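Local coordinates for hexapeptide transferase family protein (Anaplasma phagocytophilum, PDB 3IXC) that is a left-handed beta-helix protein of the gamma-carbonic-anhydrase-like family that binds magnesium between subunits and may act as a transferase, at residues K56-R67 / E77-H88; I98-I109 / L115-I126. All coordinates share one frame; numbering follows the deposited sequence.

Contact 1 (K56-R67 with E77-H88) closes along the chain before contact 2 (I98-I109 with L115-I126) opens, and their centres lie about 9 Å apart. Each joins equivalent parts of two successive coils of the left-handed beta-helix. Strands 59-60, 80-81, 103-104 and 120-121 run parallel to one another as neighbours in one sheet, the contacts meeting where 80-81 adjoins 103-104. There T79 OG1 is 2.7 Å from G99 O and D83 O is 2.8 Å from S107 N, both probable hydrogen bonds. Each also supplies a histidine to an intersubunit magnesium site: H88 of contact 1, with H111, meets H106 of a neighbouring subunit, whereas H106 of contact 2 binds the metal held by the other neighbour.

Contact 1: K56-R67 / E77-H88. With MG (magnesium ion), chain B.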
loop_
_atom_site.group_PDB
_atom_site.type_symbol
_atom_site.label_atom_id
_atom_site.label_comp_id
_atom_site.label_asym_id
_atom_site.label_seq_id
_atom_site.Cartn_x
_atom_site.Cartn_y
_atom_site.Cartn_z
ATOM N N LYS A 56 -8.310 -21.039 12.439
ATOM C CA LYS A 56 -8.462 -22.113 11.464
ATOM C C LYS A 56 -8.853 -21.583 10.082
ATOM O O LYS A 56 -9.769 -20.773 9.966
ATOM C CB LYS A 56 -9.528 -23.093 11.983
ATOM C CG LYS A 56 -10.083 -24.066 10.980
ATOM C CD LYS A 56 -11.093 -24.989 11.674
ATOM C CE LYS A 56 -11.747 -25.946 10.687
ATOM N NZ LYS A 56 -12.666 -26.895 11.400
ATOM N N ASN A 57 -8.153 -22.046 9.046
ATOM C CA ASN A 57 -8.500 -21.742 7.650
ATOM C C ASN A 57 -8.401 -20.276 7.250
ATOM O O ASN A 57 -8.888 -19.905 6.188
ATOM C CB ASN A 57 -9.900 -22.268 7.284
ATOM C CG ASN A 57 -9.996 -23.787 7.341
ATOM O OD1 ASN A 57 -9.002 -24.506 7.147
ATOM N ND2 ASN A 57 -11.203 -24.286 7.589
ATOM N N ALA A 58 -7.800 -19.441 8.102
ATOM C CA ALA A 58 -7.525 -18.059 7.709
ATOM C C ALA A 58 -6.453 -18.029 6.626
ATOM O O ALA A 58 -5.724 -19.003 6.433
ATOM C CB ALA A 58 -7.097 -17.224 8.912
ATOM N N SER A 59 -6.363 -16.912 5.913
ATOM C CA SER A 59 -5.317 -16.747 4.911
ATOM C C SER A 59 -4.789 -15.318 4.964
ATOM O O SER A 59 -5.548 -14.342 4.893
ATOM C CB SER A 59 -5.784 -17.150 3.499
ATOM O OG SER A 59 -6.978 -16.484 3.091
ATOM N N ILE A 60 -3.479 -15.224 5.139
ATOM C CA ILE A 60 -2.779 -13.948 5.292
ATOM C C ILE A 60 -1.843 -13.845 4.095
ATOM O O ILE A 60 -0.942 -14.670 3.933
ATOM C CB ILE A 60 -2.000 -13.907 6.633
ATOM C CG1 ILE A 60 -2.918 -14.299 7.816
ATOM C CG2 ILE A 60 -1.324 -12.558 6.833
ATOM C CD1 ILE A 60 -4.125 -13.359 8.051
ATOM N N TRP A 61 -2.072 -12.834 3.257
ATOM C CA TRP A 61 -1.517 -12.807 1.900
ATOM C C TRP A 61 -0.186 -12.056 1.767
ATOM O O TRP A 61 0.410 -11.632 2.765
ATOM C CB TRP A 61 -2.610 -12.348 0.909
ATOM C CG TRP A 61 -3.680 -13.412 0.860
ATOM C CD1 TRP A 61 -4.761 -13.550 1.706
ATOM C CD2 TRP A 61 -3.705 -14.548 -0.008
ATOM N NE1 TRP A 61 -5.464 -14.698 1.390
ATOM C CE2 TRP A 61 -4.842 -15.325 0.343
ATOM C CE3 TRP A 61 -2.885 -14.984 -1.058
ATOM C CZ2 TRP A 61 -5.179 -16.510 -0.326
ATOM C CZ3 TRP A 61 -3.225 -16.162 -1.730
ATOM C CH2 TRP A 61 -4.369 -16.912 -1.355
ATOM N N TYR A 62 0.314 -11.973 0.537
ATOM C CA TYR A 62 1.666 -11.487 0.289
ATOM C C TYR A 62 1.840 -10.054 0.750
ATOM O O TYR A 62 0.989 -9.211 0.491
ATOM C CB TYR A 62 1.981 -11.606 -1.195
ATOM C CG TYR A 62 2.048 -13.043 -1.647
ATOM C CD1 TYR A 62 3.222 -13.786 -1.476
ATOM C CD2 TYR A 62 0.942 -13.663 -2.238
ATOM C CE1 TYR A 62 3.290 -15.122 -1.877
ATOM C CE2 TYR A 62 1.005 -15.005 -2.645
ATOM C CZ TYR A 62 2.183 -15.716 -2.458
ATOM O OH TYR A 62 2.259 -17.033 -2.854
ATOM N N GLY A 63 2.936 -9.803 1.461
ATOM C CA GLY A 63 3.279 -8.453 1.893
ATOM C C GLY A 63 2.408 -7.871 2.997
ATOM O O GLY A 63 2.539 -6.692 3.332
ATOM N N THR A 64 1.522 -8.686 3.565
ATOM C CA THR A 64 0.693 -8.233 4.670
ATOM C C THR A 64 1.526 -8.160 5.957
ATOM O O THR A 64 2.422 -8.983 6.186
ATOM C CB THR A 64 -0.596 -9.093 4.788
ATOM O OG1 THR A 64 -1.444 -8.785 3.672
ATOM C CG2 THR A 64 -1.359 -8.811 6.081
ATOM N N VAL A 65 1.241 -7.144 6.763
ATOM C CA VAL A 65 1.957 -6.924 8.015
ATOM C C VAL A 65 0.919 -6.858 9.126
ATOM O O VAL A 65 0.072 -5.961 9.134
ATOM C CB VAL A 65 2.777 -5.605 7.983
ATOM C CG1 VAL A 65 3.496 -5.397 9.325
ATOM C CG2 VAL A 65 3.785 -5.615 6.833
ATOM N N LEU A 66 0.963 -7.825 10.043
ATOM C CA LEU A 66 0.105 -7.785 11.228
ATOM C C LEU A 66 1.012 -7.515 12.413
ATOM O O LEU A 66 1.664 -8.425 12.931
ATOM C CB LEU A 66 -0.651 -9.110 11.428
ATOM C CG LEU A 66 -1.443 -9.686 10.248
ATOM C CD1 LEU A 66 -2.225 -10.909 10.709
ATOM C CD2 LEU A 66 -2.385 -8.707 9.604
ATOM N N ARG A 67 1.055 -6.253 12.834
ATOM C CA ARG A 67 2.043 -5.829 13.834
ATOM C C ARG A 67 1.398 -5.678 15.206
ATOM O O ARG A 67 0.824 -4.631 15.542
ATOM C CB ARG A 67 2.773 -4.562 13.366
ATOM C CG ARG A 67 3.919 -4.143 14.309
ATOM C CD ARG A 67 5.061 -3.432 13.576
ATOM N NE ARG A 67 4.687 -2.177 12.917
ATOM C CZ ARG A 67 4.605 -0.997 13.529
ATOM N NH1 ARG A 67 4.292 0.089 12.834
ATOM N NH2 ARG A 67 4.837 -0.890 14.836
ATOM N N GLU A 77 -11.454 -17.586 12.468
ATOM C CA GLU A 77 -11.540 -18.676 11.500
ATOM C C GLU A 77 -12.044 -18.199 10.137
ATOM O O GLU A 77 -12.998 -17.425 10.065
ATOM C CB GLU A 77 -12.491 -19.757 12.040
ATOM C CG GLU A 77 -12.899 -20.806 11.019
ATOM C CD GLU A 77 -13.956 -21.780 11.534
ATOM O OE1 GLU A 77 -14.397 -21.653 12.701
ATOM O OE2 GLU A 77 -14.351 -22.673 10.765
ATOM N N GLY A 78 -11.402 -18.669 9.065
ATOM C CA GLY A 78 -11.922 -18.491 7.707
ATOM C C GLY A 78 -11.819 -17.078 7.162
ATOM O O GLY A 78 -12.471 -16.746 6.177
ATOM N N THR A 79 -10.998 -16.252 7.806
ATOM C CA THR A 79 -10.822 -14.862 7.393
ATOM C C THR A 79 -9.633 -14.701 6.459
ATOM O O THR A 79 -8.577 -15.308 6.676
ATOM C CB THR A 79 -10.712 -13.959 8.640
ATOM O OG1 THR A 79 -12.019 -13.843 9.223
ATOM C CG2 THR A 79 -10.172 -12.550 8.312
ATOM N N ASN A 80 -9.810 -13.882 5.423
ATOM C CA ASN A 80 -8.702 -13.535 4.531
ATOM C C ASN A 80 -8.295 -12.077 4.719
ATOM O O ASN A 80 -9.147 -11.184 4.839
ATOM C CB ASN A 80 -9.030 -13.857 3.062
ATOM C CG ASN A 80 -10.210 -13.057 2.529
ATOM O OD1 ASN A 80 -10.041 -11.957 2.010
ATOM N ND2 ASN A 80 -11.409 -13.613 2.653
ATOM N N ILE A 81 -6.989 -11.847 4.814
ATOM C CA ILE A 81 -6.451 -10.491 4.861
ATOM C C ILE A 81 -5.513 -10.366 3.672
ATOM O O ILE A 81 -4.412 -10.929 3.664
ATOM C CB ILE A 81 -5.733 -10.208 6.191
ATOM C CG1 ILE A 81 -6.671 -10.515 7.367
ATOM C CG2 ILE A 81 -5.248 -8.748 6.221
ATOM C CD1 ILE A 81 -6.077 -10.252 8.753
ATOM N N GLN A 82 -5.967 -9.636 2.665
ATOM C CA GLN A 82 -5.337 -9.681 1.346
ATOM C C GLN A 82 -4.072 -8.820 1.251
ATOM O O GLN A 82 -3.695 -8.124 2.210
ATOM C CB GLN A 82 -6.360 -9.322 0.272
ATOM C CG GLN A 82 -7.450 -10.376 0.138
ATOM C CD GLN A 82 -8.563 -9.938 -0.777
ATOM O OE1 GLN A 82 -8.342 -9.162 -1.717
ATOM N NE2 GLN A 82 -9.779 -10.433 -0.519
ATOM N N ASP A 83 -3.428 -8.910 0.094
ATOM C CA ASP A 83 -2.026 -8.535 -0.096
ATOM C C ASP A 83 -1.720 -7.100 0.276
ATOM O O ASP A 83 -2.491 -6.189 -0.042
ATOM C CB ASP A 83 -1.611 -8.784 -1.549
ATOM C CG ASP A 83 -2.257 -10.028 -2.123
ATOM O OD1 ASP A 83 -1.552 -11.045 -2.312
ATOM O OD2 ASP A 83 -3.490 -9.986 -2.356
ATOM N N ASN A 84 -0.578 -6.921 0.941
ATOM C CA ASN A 84 -0.058 -5.598 1.301
ATOM C C ASN A 84 -0.920 -4.820 2.302
ATOM O O ASN A 84 -0.713 -3.630 2.488
ATOM C CB ASN A 84 0.235 -4.752 0.041
ATOM C CG ASN A 84 1.500 -5.204 -0.684
ATOM O OD1 ASN A 84 2.170 -6.143 -0.256
ATOM N ND2 ASN A 84 1.843 -4.520 -1.773
ATOM N N THR A 85 -1.871 -5.490 2.953
ATOM C CA THR A 85 -2.616 -4.863 4.051
ATOM C C THR A 85 -1.729 -4.720 5.297
ATOM O O THR A 85 -0.884 -5.570 5.560
ATOM C CB THR A 85 -3.886 -5.667 4.354
ATOM O OG1 THR A 85 -4.804 -5.467 3.279
ATOM C CG2 THR A 85 -4.557 -5.214 5.660
ATOM N N VAL A 86 -1.927 -3.637 6.044
ATOM C CA VAL A 86 -1.215 -3.407 7.297
ATOM C C VAL A 86 -2.243 -3.343 8.417
ATOM O O VAL A 86 -3.259 -2.649 8.300
ATOM C CB VAL A 86 -0.398 -2.095 7.258
ATOM C CG1 VAL A 86 0.283 -1.844 8.621
ATOM C CG2 VAL A 86 0.649 -2.159 6.143
ATOM N N VAL A 87 -1.989 -4.094 9.490
ATOM C CA VAL A 87 -2.840 -4.057 10.676
ATOM C C VAL A 87 -1.968 -3.672 11.863
ATOM O O VAL A 87 -0.943 -4.318 12.123
ATOM C CB VAL A 87 -3.520 -5.423 10.945
ATOM C CG1 VAL A 87 -4.441 -5.336 12.174
ATOM C CG2 VAL A 87 -4.308 -5.887 9.718
ATOM N N HIS A 88 -2.354 -2.601 12.558
ATOM C CA HIS A 88 -1.580 -2.071 13.690
ATOM C C HIS A 88 -2.358 -1.010 14.460
ATOM O O HIS A 88 -3.217 -0.335 13.902
ATOM C CB HIS A 88 -0.248 -1.476 13.214
ATOM C CG HIS A 88 0.630 -1.007 14.333
ATOM N ND1 HIS A 88 0.887 0.326 14.576
ATOM C CD2 HIS A 88 1.291 -1.698 15.292
ATOM C CE1 HIS A 88 1.675 0.435 15.633
ATOM N NE2 HIS A 88 1.934 -0.779 16.085
HETATM MG MG MG B . -0.053 2.254 13.746
HETATM O O HOH W 1 -13.378 -22.626 8.221
HETATM O O HOH W 2 1.386 3.426 14.410
#
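Segments 56-67 and 77-88 run parallel, one coil apart, pairing S59 with N80, I60 with I81, V65 with V86 and L66 with V87. The CA atoms of S59 and N80 are 4.7 Å apart and those of I60 and I81 5.1 Å, and alternating bonds such as V87 N to V65 O (167° at the hydrogen) give the parallel ladder. Between the paired strands, both chains bend through type II turns, W61-T64 and Q82-T85; N84 N donates to Y62 O, tying one corner onto the next.

Inside the coil, I60 and I81 lie alongside one another with their CD1 atoms 3.7 Å apart. L66 CD2 packs tightly on V87 CG2, at 3.4 Å, and also touches I81 CD1, linking the two flat sides across the bend. On the outside, the indole of W61 presents its edge to I81 O, with CD1 3.3 Å from that oxygen, while NE1 makes a weak hydrogen bond to S59 OG.

The polar end is built by R67 and H88. H88 CG stands anti to its own backbone N (chi1 -176°), which lays the imidazole flat against the R67 guanidinium: R67 CZ lies over the ring centre, the planes are 28° apart and the group centres 3.7 Å apart. This is a stack, with no hydrogen bond between R67 NH2 and H88 NE2. D69 engages both those nitrogens, and H88 ND1 binds magnesium at 2.3 Å. H111 of this chain and H106 of the second subunit complete the protein ligands, while R67 NH1 forms a salt bridge to D83 of that subunit.

The ladder continues through F41, A43 and R47 on the preceding coil and I104 on the following one, while helix 170-188 lies against S59, W61, N80 and Q82.

Contact 2: I98-I109 / L115-I126; sequences IGKFVTIGHSCI and LGNNAFVGMGSI. With MG (magnesium ion), chain C.
Segments 98-109 and 115-126 run parallel as successive coils, with I98-L115, T103-F120, I104-V121 and I109-I126 in register at 4.7 to 4.8 Å between CA atoms. L115 CD1 reaches I98 CG1 at 4.1 Å and I104 CD1 at 4.0 Å, spanning two flat sides of the coil interior. On the outward face, T103 CG2 sits over the F120 ring, 4.1 Å from its centroid and 26° off the normal, a CH-pi contact.

Two asparagines fasten the corner at K100-F101. K100 N donates almost straight (177°) to N117 OD1, from above the amide carbonyl plane, and N118 ND2 donates a hydrogen bond to F101 O at 3.2 Å and also bonds Q177 on helix 170-188. At the next corner, C108 SG, beside its backbone N (chi1 -73°), accepts S125 N at 3.5 Å. M123 SD comes to the edge of the H106 ring.

H106 NE2 binds magnesium at 2.4 Å, together with H88 and H111 of the third subunit and a water, while its ND1 bonds D83 OD2 of its own chain. The carboxylate bond fixes the ring's rotation and would be expected to make NE2 a better donor; since the metal is shared with another subunit, the site ties this coil to the trimer.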
loop_
_atom_site.group_PDB
_atom_site.type_symbol
_atom_site.label_atom_id
_atom_site.label_comp_id
_atom_site.label_asym_id
_atom_site.label_seq_id
_atom_site.Cartn_x
_atom_site.Cartn_y
_atom_site.Cartn_z
ATOM N N ILE A 98 -10.784 -9.153 14.730
ATOM C CA ILE A 98 -11.376 -9.471 13.431
ATOM C C ILE A 98 -12.049 -10.827 13.559
ATOM O O ILE A 98 -11.423 -11.806 13.989
ATOM C CB ILE A 98 -10.305 -9.476 12.314
ATOM C CG1 ILE A 98 -9.629 -8.098 12.236
ATOM C CG2 ILE A 98 -10.933 -9.843 10.958
ATOM C CD1 ILE A 98 -8.302 -8.067 11.481
ATOM N N GLY A 99 -13.335 -10.864 13.221
ATOM C CA GLY A 99 -14.154 -12.062 13.418
ATOM C C GLY A 99 -13.913 -13.141 12.380
ATOM O O GLY A 99 -12.861 -13.174 11.725
ATOM N N LYS A 100 -14.903 -14.020 12.242
ATOM C CA LYS A 100 -14.832 -15.185 11.371
ATOM C C LYS A 100 -15.353 -14.860 9.980
ATOM O O LYS A 100 -16.278 -14.070 9.829
ATOM C CB LYS A 100 -15.680 -16.321 11.950
ATOM C CG LYS A 100 -15.311 -16.741 13.349
ATOM C CD LYS A 100 -16.242 -17.864 13.772
ATOM C CE LYS A 100 -16.113 -18.186 15.240
ATOM N NZ LYS A 100 -17.123 -19.209 15.636
ATOM N N PHE A 101 -14.763 -15.491 8.965
ATOM C CA PHE A 101 -15.245 -15.366 7.578
ATOM C C PHE A 101 -15.321 -13.918 7.108
ATOM O O PHE A 101 -16.243 -13.524 6.392
ATOM C CB PHE A 101 -16.575 -16.125 7.405
ATOM C CG PHE A 101 -16.490 -17.555 7.841
ATOM C CD1 PHE A 101 -15.748 -18.479 7.104
ATOM C CD2 PHE A 101 -17.120 -17.974 9.008
ATOM C CE1 PHE A 101 -15.648 -19.812 7.520
ATOM C CE2 PHE A 101 -17.026 -19.296 9.431
ATOM C CZ PHE A 101 -16.294 -20.216 8.685
ATOM N N VAL A 102 -14.323 -13.138 7.527
ATOM C CA VAL A 102 -14.191 -11.733 7.148
ATOM C C VAL A 102 -13.314 -11.659 5.897
ATOM O O VAL A 102 -12.361 -12.435 5.749
ATOM C CB VAL A 102 -13.543 -10.912 8.295
ATOM C CG1 VAL A 102 -13.112 -9.519 7.814
ATOM C CG2 VAL A 102 -14.516 -10.770 9.465
ATOM N N THR A 103 -13.654 -10.738 4.995
ATOM C CA THR A 103 -12.830 -10.462 3.820
ATOM C C THR A 103 -12.251 -9.061 3.959
ATOM O O THR A 103 -13.009 -8.084 4.099
ATOM C CB THR A 103 -13.653 -10.564 2.514
ATOM O OG1 THR A 103 -14.050 -11.930 2.294
ATOM C CG2 THR A 103 -12.819 -10.102 1.299
ATOM N N ILE A 104 -10.915 -8.979 3.962
ATOM C CA ILE A 104 -10.229 -7.691 3.927
ATOM C C ILE A 104 -9.448 -7.611 2.620
ATOM O O ILE A 104 -8.550 -8.408 2.361
ATOM C CB ILE A 104 -9.316 -7.477 5.160
ATOM C CG1 ILE A 104 -10.173 -7.417 6.428
ATOM C CG2 ILE A 104 -8.483 -6.181 5.013
ATOM C CD1 ILE A 104 -9.525 -8.039 7.647
ATOM N N GLY A 105 -9.837 -6.645 1.786
ATOM C CA GLY A 105 -9.252 -6.490 0.459
ATOM C C GLY A 105 -7.797 -6.040 0.447
ATOM O O GLY A 105 -7.207 -5.742 1.496
ATOM N N HIS A 106 -7.215 -5.991 -0.749
ATOM C CA HIS A 106 -5.785 -5.652 -0.869
ATOM C C HIS A 106 -5.511 -4.269 -0.314
ATOM O O HIS A 106 -6.343 -3.361 -0.443
ATOM C CB HIS A 106 -5.317 -5.644 -2.327
ATOM C CG HIS A 106 -5.866 -6.763 -3.155
ATOM N ND1 HIS A 106 -5.332 -8.034 -3.139
ATOM C CD2 HIS A 106 -6.895 -6.795 -4.037
ATOM C CE1 HIS A 106 -6.013 -8.804 -3.970
ATOM N NE2 HIS A 106 -6.969 -8.079 -4.525
ATOM N N SER A 107 -4.337 -4.117 0.292
ATOM C CA SER A 107 -3.780 -2.800 0.600
ATOM C C SER A 107 -4.695 -1.946 1.476
ATOM O O SER A 107 -4.838 -0.733 1.267
ATOM C CB SER A 107 -3.404 -2.068 -0.690
ATOM O OG SER A 107 -2.474 -2.841 -1.431
ATOM N N CYS A 108 -5.333 -2.600 2.444
ATOM C CA CYS A 108 -6.082 -1.896 3.478
ATOM C C CYS A 108 -5.155 -1.484 4.620
ATOM O O CYS A 108 -4.028 -1.959 4.711
ATOM C CB CYS A 108 -7.208 -2.770 4.018
ATOM S SG CYS A 108 -8.582 -2.929 2.847
ATOM N N ILE A 109 -5.631 -0.572 5.467
ATOM C CA ILE A 109 -4.950 -0.258 6.719
ATOM C C ILE A 109 -6.006 -0.380 7.808
ATOM O O ILE A 109 -7.039 0.292 7.748
ATOM C CB ILE A 109 -4.333 1.168 6.751
ATOM C CG1 ILE A 109 -3.534 1.477 5.483
ATOM C CG2 ILE A 109 -3.415 1.314 7.989
ATOM C CD1 ILE A 109 -3.170 2.972 5.338
ATOM N N LEU A 115 -14.087 -5.877 13.751
ATOM C CA LEU A 115 -14.828 -6.297 12.556
ATOM C C LEU A 115 -15.576 -7.584 12.866
ATOM O O LEU A 115 -14.963 -8.610 13.186
ATOM C CB LEU A 115 -13.875 -6.495 11.364
ATOM C CG LEU A 115 -12.852 -5.386 11.063
ATOM C CD1 LEU A 115 -12.024 -5.756 9.849
ATOM C CD2 LEU A 115 -13.517 -4.005 10.859
ATOM N N GLY A 116 -16.902 -7.524 12.792
ATOM C CA GLY A 116 -17.735 -8.677 13.126
ATOM C C GLY A 116 -17.656 -9.758 12.072
ATOM O O GLY A 116 -17.125 -9.544 10.973
ATOM N N ASN A 117 -18.191 -10.935 12.394
ATOM C CA ASN A 117 -18.201 -12.034 11.430
ATOM C C ASN A 117 -18.814 -11.593 10.110
ATOM O O ASN A 117 -19.792 -10.847 10.095
ATOM C CB ASN A 117 -18.996 -13.230 11.952
ATOM C CG ASN A 117 -18.489 -13.742 13.283
ATOM O OD1 ASN A 117 -17.332 -13.527 13.661
ATOM N ND2 ASN A 117 -19.365 -14.437 14.007
ATOM N N ASN A 118 -18.233 -12.064 9.012
ATOM C CA ASN A 118 -18.736 -11.777 7.662
ATOM C C ASN A 118 -18.669 -10.305 7.259
ATOM O O ASN A 118 -19.303 -9.921 6.277
ATOM C CB ASN A 118 -20.188 -12.264 7.471
ATOM C CG ASN A 118 -20.313 -13.763 7.194
ATOM O OD1 ASN A 118 -21.344 -14.351 7.516
ATOM N ND2 ASN A 118 -19.311 -14.371 6.551
ATOM N N ALA A 119 -17.924 -9.484 8.002
ATOM C CA ALA A 119 -17.619 -8.118 7.545
ATOM C C ALA A 119 -16.791 -8.180 6.262
ATOM O O ALA A 119 -16.018 -9.131 6.055
ATOM C CB ALA A 119 -16.869 -7.334 8.614
ATOM N N PHE A 120 -16.959 -7.181 5.402
ATOM C CA PHE A 120 -16.279 -7.151 4.105
ATOM C C PHE A 120 -15.706 -5.756 3.947
ATOM O O PHE A 120 -16.451 -4.768 3.893
ATOM C CB PHE A 120 -17.271 -7.474 2.977
ATOM C CG PHE A 120 -16.640 -7.666 1.615
ATOM C CD1 PHE A 120 -16.592 -8.936 1.036
ATOM C CD2 PHE A 120 -16.111 -6.587 0.906
ATOM C CE1 PHE A 120 -16.024 -9.133 -0.225
ATOM C CE2 PHE A 120 -15.533 -6.773 -0.372
ATOM C CZ PHE A 120 -15.497 -8.045 -0.937
ATOM N N VAL A 121 -14.381 -5.678 3.891
ATOM C CA VAL A 121 -13.694 -4.391 3.756
ATOM C C VAL A 121 -13.116 -4.306 2.356
ATOM O O VAL A 121 -12.197 -5.054 2.005
ATOM C CB VAL A 121 -12.568 -4.228 4.808
ATOM C CG1 VAL A 121 -11.878 -2.868 4.650
ATOM C CG2 VAL A 121 -13.118 -4.377 6.215
ATOM N N GLY A 122 -13.673 -3.406 1.548
ATOM C CA GLY A 122 -13.245 -3.240 0.162
ATOM C C GLY A 122 -11.780 -2.853 0.078
ATOM O O GLY A 122 -11.263 -2.180 0.961
ATOM N N MET A 123 -11.117 -3.316 -0.981
ATOM C CA MET A 123 -9.693 -3.030 -1.184
ATOM C C MET A 123 -9.376 -1.540 -1.061
ATOM O O MET A 123 -10.177 -0.685 -1.459
ATOM C CB MET A 123 -9.243 -3.557 -2.544
ATOM C CG MET A 123 -9.924 -2.896 -3.743
ATOM S SD MET A 123 -9.498 -3.816 -5.223
ATOM C CE MET A 123 -10.397 -2.969 -6.491
ATOM N N GLY A 124 -8.204 -1.234 -0.505
ATOM C CA GLY A 124 -7.743 0.149 -0.434
ATOM C C GLY A 124 -8.470 0.995 0.596
ATOM O O GLY A 124 -8.453 2.230 0.500
ATOM N N SER A 125 -9.090 0.342 1.583
ATOM C CA SER A 125 -9.801 1.059 2.653
ATOM C C SER A 125 -8.948 1.234 3.903
ATOM O O SER A 125 -8.009 0.473 4.145
ATOM C CB SER A 125 -11.105 0.339 3.030
ATOM O OG SER A 125 -12.027 0.357 1.949
ATOM N N ILE A 126 -9.294 2.247 4.693
ATOM C CA ILE A 126 -8.625 2.554 5.952
ATOM C C ILE A 126 -9.699 2.516 7.023
ATOM O O ILE A 126 -10.746 3.150 6.867
ATOM C CB ILE A 126 -7.970 3.953 5.920
ATOM C CG1 ILE A 126 -6.931 4.045 4.791
ATOM C CG2 ILE A 126 -7.346 4.291 7.286
ATOM C CD1 ILE A 126 -6.353 5.457 4.594
HETATM MG MG MG C . -8.531 -9.524 -5.526
HETATM O O HOH W 3 -5.410 1.806 2.329
HETATM O O HOH W 4 -9.434 -10.699 -4.226
#